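Long-range contact in regulatory protein (Bacillus megaterium, PDB 4UA1), which probably represses the mercury resistance operon when metal is absent and, as a dimer that has bound mercury, switches to activating its transcription: residues C12-L25 / I52-D66. Residues are numbered along the deposited sequence; the frame is centred on the assembly and turned at random.
Sequences CGVNKETIRYYERL and IKRMQELGFTLNEID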
loop_
_atom_site.group_PDB
_atom_site.type_symbol
_atom_site.label_atom_id
_atom_site.label_comp_id
_atom_site.label_asym_id
_atom_site.label_seq_id
_atom_site.Cartn_x
_atom_site.Cartn_y
_atom_site.Cartn_z
ATOM N N CYS B 12 -22.821 2.356 1.999
ATOM C CA CYS B 12 -21.842 2.778 1.018
ATOM C C CYS B 12 -20.612 1.890 1.148
ATOM O O CYS B 12 -19.610 2.121 0.482
ATOM C CB CYS B 12 -21.455 4.238 1.227
ATOM S SG CYS B 12 -22.723 5.419 0.776
ATOM N N GLY B 13 -20.680 0.898 2.037
ATOM C CA GLY B 13 -19.554 0.015 2.281
ATOM C C GLY B 13 -18.481 0.615 3.174
ATOM O O GLY B 13 -17.307 0.310 3.025
ATOM N N VAL B 14 -18.877 1.488 4.087
ATOM C CA VAL B 14 -17.948 2.115 5.021
ATOM C C VAL B 14 -18.426 1.884 6.463
ATOM O O VAL B 14 -19.603 2.107 6.768
ATOM C CB VAL B 14 -17.824 3.643 4.726
ATOM C CG1 VAL B 14 -16.700 4.299 5.537
ATOM C CG2 VAL B 14 -17.598 3.873 3.246
ATOM N N ASN B 15 -17.547 1.397 7.343
ATOM C CA ASN B 15 -17.962 1.168 8.739
ATOM C C ASN B 15 -18.128 2.497 9.473
ATOM O O ASN B 15 -17.528 3.501 9.074
ATOM C CB ASN B 15 -16.996 0.238 9.494
ATOM C CG ASN B 15 -15.576 0.752 9.524
ATOM O OD1 ASN B 15 -15.331 1.926 9.807
ATOM N ND2 ASN B 15 -14.620 -0.141 9.286
ATOM N N LYS B 16 -18.884 2.478 10.574
ATOM C CA LYS B 16 -19.545 3.685 11.030
ATOM C C LYS B 16 -18.470 4.718 11.323
ATOM O O LYS B 16 -17.656 4.577 12.244
ATOM C CB LYS B 16 -20.411 3.389 12.258
ATOM N N GLU B 17 -18.527 5.778 10.513
ATOM C CA GLU B 17 -17.357 6.604 10.270
ATOM C C GLU B 17 -17.479 8.033 10.726
ATOM O O GLU B 17 -17.919 8.910 9.968
ATOM C CB GLU B 17 -17.087 6.629 8.779
ATOM C CG GLU B 17 -15.672 6.929 8.430
ATOM C CD GLU B 17 -14.744 5.748 8.738
ATOM O OE1 GLU B 17 -15.012 4.955 9.670
ATOM O OE2 GLU B 17 -13.763 5.574 7.988
ATOM N N THR B 18 -16.935 8.284 11.903
ATOM C CA THR B 18 -16.932 9.612 12.441
ATOM C C THR B 18 -15.736 10.361 11.905
ATOM O O THR B 18 -15.753 11.569 11.885
ATOM C CB THR B 18 -16.903 9.602 13.976
ATOM N N ILE B 19 -14.699 9.652 11.463
ATOM C CA ILE B 19 -13.468 10.334 11.095
ATOM C C ILE B 19 -13.745 11.191 9.882
ATOM O O ILE B 19 -13.224 12.288 9.764
ATOM C CB ILE B 19 -12.283 9.356 10.831
ATOM C CG1 ILE B 19 -10.993 10.147 10.546
ATOM C CG2 ILE B 19 -12.584 8.408 9.694
ATOM C CD1 ILE B 19 -9.785 9.298 10.227
ATOM N N ARG B 20 -14.626 10.722 9.013
ATOM C CA ARG B 20 -14.907 11.441 7.784
ATOM C C ARG B 20 -15.484 12.813 8.055
ATOM O O ARG B 20 -14.997 13.790 7.499
ATOM C CB ARG B 20 -15.871 10.646 6.914
ATOM C CG ARG B 20 -15.280 10.093 5.663
ATOM C CD ARG B 20 -14.096 9.247 5.949
ATOM N NE ARG B 20 -13.957 8.239 4.910
ATOM C CZ ARG B 20 -12.858 7.510 4.760
ATOM N NH1 ARG B 20 -11.831 7.693 5.574
ATOM N NH2 ARG B 20 -12.776 6.605 3.806
ATOM N N TYR B 21 -16.512 12.918 8.894
ATOM C CA TYR B 21 -17.024 14.263 9.164
ATOM C C TYR B 21 -16.135 14.978 10.190
ATOM O O TYR B 21 -16.086 16.208 10.220
ATOM C CB TYR B 21 -18.528 14.300 9.531
ATOM C CG TYR B 21 -19.122 13.576 10.719
ATOM C CD1 TYR B 21 -19.166 14.174 11.979
ATOM C CD2 TYR B 21 -19.798 12.368 10.546
ATOM C CE1 TYR B 21 -19.777 13.536 13.060
ATOM C CE2 TYR B 21 -20.412 11.725 11.612
ATOM C CZ TYR B 21 -20.399 12.306 12.867
ATOM O OH TYR B 21 -21.013 11.647 13.922
ATOM N N TYR B 22 -15.416 14.207 10.992
ATOM C CA TYR B 22 -14.418 14.755 11.897
ATOM C C TYR B 22 -13.389 15.470 11.024
ATOM O O TYR B 22 -12.867 16.527 11.397
ATOM C CB TYR B 22 -13.760 13.652 12.752
ATOM C CG TYR B 22 -13.875 13.851 14.250
ATOM C CD2 TYR B 22 -13.604 12.821 15.156
ATOM C CE2 TYR B 22 -13.221 11.562 14.737
ATOM N N GLU B 23 -13.103 14.893 9.858
ATOM C CA GLU B 23 -12.162 15.499 8.909
ATOM C C GLU B 23 -12.782 16.457 7.919
ATOM O O GLU B 23 -12.085 16.892 7.017
ATOM C CB GLU B 23 -11.423 14.430 8.121
ATOM C CG GLU B 23 -10.264 13.853 8.878
ATOM C CD GLU B 23 -9.793 12.560 8.280
ATOM O OE1 GLU B 23 -10.344 12.173 7.221
ATOM O OE2 GLU B 23 -8.903 11.921 8.885
ATOM N N ARG B 24 -14.080 16.730 8.048
ATOM C CA ARG B 24 -14.825 17.665 7.171
ATOM C C ARG B 24 -15.186 17.064 5.794
ATOM O O ARG B 24 -15.932 17.663 5.022
ATOM C CB ARG B 24 -14.034 18.978 7.006
ATOM C CG ARG B 24 -14.331 19.842 5.783
ATOM C CD ARG B 24 -13.049 20.475 5.250
ATOM N NE ARG B 24 -13.276 21.157 3.983
ATOM C CZ ARG B 24 -13.058 20.629 2.782
ATOM N NH1 ARG B 24 -12.593 19.392 2.652
ATOM N NH2 ARG B 24 -13.305 21.353 1.702
ATOM N N LEU B 25 -14.736 15.843 5.518
ATOM C CA LEU B 25 -15.064 15.201 4.244
ATOM C C LEU B 25 -16.560 14.940 4.100
ATOM O O LEU B 25 -17.170 15.235 3.066
ATOM C CB LEU B 25 -14.302 13.886 4.081
ATOM C CG LEU B 25 -12.778 13.972 4.039
ATOM C CD1 LEU B 25 -12.243 12.568 3.989
ATOM C CD2 LEU B 25 -12.278 14.804 2.872
ATOM N N ILE B 52 -16.443 9.384 -2.404
ATOM C CA ILE B 52 -15.211 9.282 -1.649
ATOM C C ILE B 52 -14.693 7.846 -1.645
ATOM O O ILE B 52 -13.507 7.587 -1.905
ATOM C CB ILE B 52 -15.420 9.785 -0.216
ATOM C CG1 ILE B 52 -15.573 11.306 -0.222
ATOM C CG2 ILE B 52 -14.263 9.389 0.660
ATOM C CD1 ILE B 52 -16.162 11.842 1.036
ATOM N N LYS B 53 -15.592 6.912 -1.360
ATOM C CA LYS B 53 -15.231 5.509 -1.366
ATOM C C LYS B 53 -14.582 5.137 -2.716
ATOM O O LYS B 53 -13.505 4.522 -2.762
ATOM C CB LYS B 53 -16.471 4.643 -1.065
ATOM C CG LYS B 53 -16.238 3.132 -1.101
ATOM C CD LYS B 53 -15.268 2.719 -0.019
ATOM C CE LYS B 53 -15.002 1.228 -0.015
ATOM N NZ LYS B 53 -13.638 0.968 0.540
ATOM N N ARG B 54 -15.203 5.542 -3.818
ATOM C CA ARG B 54 -14.706 5.083 -5.105
ATOM C C ARG B 54 -13.414 5.767 -5.477
ATOM O O ARG B 54 -12.555 5.148 -6.097
ATOM C CB ARG B 54 -15.746 5.262 -6.212
ATOM C CG ARG B 54 -16.898 4.335 -5.954
ATOM C CD ARG B 54 -18.027 4.481 -6.915
ATOM N NE ARG B 54 -19.245 3.998 -6.279
ATOM C CZ ARG B 54 -20.359 3.653 -6.917
ATOM N NH1 ARG B 54 -20.415 3.649 -8.251
ATOM N NH2 ARG B 54 -21.400 3.251 -6.211
ATOM N N MET B 55 -13.263 7.031 -5.095
ATOM C CA MET B 55 -12.005 7.718 -5.335
ATOM C C MET B 55 -10.909 6.967 -4.620
ATOM O O MET B 55 -9.818 6.791 -5.169
ATOM C CB MET B 55 -12.054 9.185 -4.886
ATOM C CG MET B 55 -12.675 10.130 -5.919
ATOM S SD MET B 55 -12.268 11.874 -5.664
ATOM C CE MET B 55 -13.089 12.224 -4.114
ATOM N N GLN B 56 -11.199 6.486 -3.407
ATOM C CA GLN B 56 -10.183 5.698 -2.717
ATOM C C GLN B 56 -9.913 4.384 -3.406
ATOM O O GLN B 56 -8.787 3.918 -3.401
ATOM C CB GLN B 56 -10.582 5.431 -1.296
ATOM C CG GLN B 56 -10.175 6.515 -0.360
ATOM C CD GLN B 56 -10.817 6.313 0.988
ATOM O OE1 GLN B 56 -12.044 6.458 1.123
ATOM N NE2 GLN B 56 -10.015 5.951 1.988
ATOM N N GLU B 57 -10.920 3.786 -4.021
ATOM C CA GLU B 57 -10.665 2.545 -4.758
ATOM C C GLU B 57 -9.889 2.868 -6.028
ATOM O O GLU B 57 -9.295 2.002 -6.650
ATOM C CB GLU B 57 -11.978 1.817 -5.051
ATOM C CG GLU B 57 -12.695 1.395 -3.751
ATOM C CD GLU B 57 -14.118 0.886 -3.949
ATOM O OE1 GLU B 57 -14.757 1.275 -4.944
ATOM O OE2 GLU B 57 -14.612 0.120 -3.089
ATOM N N LEU B 58 -9.872 4.141 -6.400
ATOM C CA LEU B 58 -9.134 4.564 -7.583
ATOM C C LEU B 58 -7.740 5.059 -7.230
ATOM O O LEU B 58 -7.024 5.549 -8.104
ATOM C CB LEU B 58 -9.891 5.665 -8.325
ATOM C CG LEU B 58 -11.192 5.212 -8.987
ATOM C CD1 LEU B 58 -11.934 6.382 -9.577
ATOM C CD2 LEU B 58 -10.931 4.163 -10.036
ATOM N N GLY B 59 -7.367 4.975 -5.955
ATOM C CA GLY B 59 -6.015 5.300 -5.562
ATOM C C GLY B 59 -5.758 6.711 -5.094
ATOM O O GLY B 59 -4.602 7.091 -4.920
ATOM N N PHE B 60 -6.805 7.516 -4.926
ATOM C CA PHE B 60 -6.641 8.810 -4.252
ATOM C C PHE B 60 -6.516 8.569 -2.746
ATOM O O PHE B 60 -7.331 7.845 -2.173
ATOM C CB PHE B 60 -7.829 9.741 -4.475
ATOM C CG PHE B 60 -8.041 10.201 -5.877
ATOM C CD1 PHE B 60 -7.755 11.504 -6.233
ATOM C CD2 PHE B 60 -8.642 9.378 -6.809
ATOM C CE1 PHE B 60 -8.022 11.961 -7.522
ATOM C CE2 PHE B 60 -8.892 9.818 -8.085
ATOM C CZ PHE B 60 -8.594 11.117 -8.437
ATOM N N THR B 61 -5.541 9.204 -2.102
ATOM C CA THR B 61 -5.413 9.150 -0.638
ATOM C C THR B 61 -6.459 10.033 -0.029
ATOM O O THR B 61 -7.012 10.888 -0.728
ATOM C CB THR B 61 -4.082 9.662 -0.134
ATOM O OG1 THR B 61 -4.080 11.090 -0.291
ATOM C CG2 THR B 61 -2.918 9.035 -0.890
ATOM N N LEU B 62 -6.739 9.837 1.260
ATOM C CA LEU B 62 -7.705 10.678 1.958
ATOM C C LEU B 62 -7.315 12.161 1.868
ATOM O O LEU B 62 -8.149 13.037 1.674
ATOM C CB LEU B 62 -7.818 10.281 3.426
ATOM C CG LEU B 62 -8.934 9.312 3.813
ATOM C CD1 LEU B 62 -8.898 9.092 5.323
ATOM C CD2 LEU B 62 -10.341 9.750 3.337
ATOM N N ASN B 63 -6.025 12.424 1.981
ATOM C CA ASN B 63 -5.511 13.770 1.898
ATOM C C ASN B 63 -5.791 14.433 0.567
ATOM O O ASN B 63 -6.308 15.555 0.517
ATOM C CB ASN B 63 -4.016 13.745 2.155
ATOM C CG ASN B 63 -3.479 15.094 2.472
ATOM O OD1 ASN B 63 -2.713 15.660 1.694
ATOM N ND2 ASN B 63 -3.892 15.642 3.610
ATOM N N GLU B 64 -5.463 13.724 -0.510
ATOM C CA GLU B 64 -5.787 14.168 -1.859
ATOM C C GLU B 64 -7.280 14.430 -2.016
ATOM O O GLU B 64 -7.705 15.415 -2.629
ATOM C CB GLU B 64 -5.325 13.136 -2.876
ATOM C CG GLU B 64 -3.836 12.954 -2.826
ATOM C CD GLU B 64 -3.284 11.988 -3.855
ATOM O OE1 GLU B 64 -3.978 11.008 -4.226
ATOM O OE2 GLU B 64 -2.120 12.216 -4.251
ATOM N N ILE B 65 -8.082 13.539 -1.458
ATOM C CA ILE B 65 -9.522 13.670 -1.557
ATOM C C ILE B 65 -10.000 14.921 -0.830
ATOM O O ILE B 65 -10.905 15.617 -1.297
ATOM C CB ILE B 65 -10.192 12.406 -1.012
ATOM C CG1 ILE B 65 -9.956 11.241 -2.002
ATOM C CG2 ILE B 65 -11.660 12.641 -0.753
ATOM C CD1 ILE B 65 -10.452 9.912 -1.529
ATOM N N ASP B 66 -9.346 15.228 0.285
ATOM C CA ASP B 66 -9.594 16.435 1.075
ATOM C C ASP B 66 -9.371 17.702 0.238
ATOM O O ASP B 66 -10.230 18.618 0.184
ATOM C CB ASP B 66 -8.662 16.444 2.286
ATOM C CG ASP B 66 -9.077 17.428 3.353
ATOM O OD1 ASP B 66 -9.691 18.461 3.032
ATOM O OD2 ASP B 66 -8.745 17.178 4.528
#
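Residues 12-25 meet residues 52-66 at both ends, the CA atoms of Cys12 and Lys53 lying 7.5 Å apart and those of Leu25 and Asp66 6.4 Å apart, with the short helix 18-22 set against the angle between helices 44-57 and 62-74. Leu25 illustrates how one apolar residue can join two helices. Placed beside its backbone N (chi1 -62°), CG sends the two methyls toward helix 62-74: CD1 packs on Leu62 CD2 at 3.5 Å, while CD2 settles over the backbone of Asp66, 3.6 Å from its CA. Nearer the backbone, Leu25 CB touches Ile52 CD1 of the other helix at 4.1 Å. Leu69 extends this apolar cluster.

Arg20, bent at chi2 (56°), crosses Leu62 at about a right angle. Leu62 CD2 sits over one face of the guanidinium, offset toward its rim; Glu17 OE2 lies over the opposite face in a long salt bridge of charge alone, since no N-H points at it. Arg20 NH2 also comes close to the Gln56 amide. Past the Schellman end of helix 18-22, Arg24 reaches across to Asp66, NH1 to OD1 3.1 Å, a salt bridge whose guanidinium and carboxylate planes are only 12° apart. Beside Cys12, the aliphatic part of Lys53 lies against the carbonyls of Cys12 and Gly13 and past Val14.

This is the winged helix-turn-helix domain of the MerR family; helix 18-22, its recognition helix as in relatives, probably faces DNA. Phe60 and Glu64 meet Lys89 of the long helix 78-112, so the same helix pair also adjoins the dimerisation helix. Chemically, apolar packing joins Leu25 to Ile52, Leu62 and Ile65, bordered by Arg20 and by the Arg24-Asp66 pair, which lattice contacts may influence.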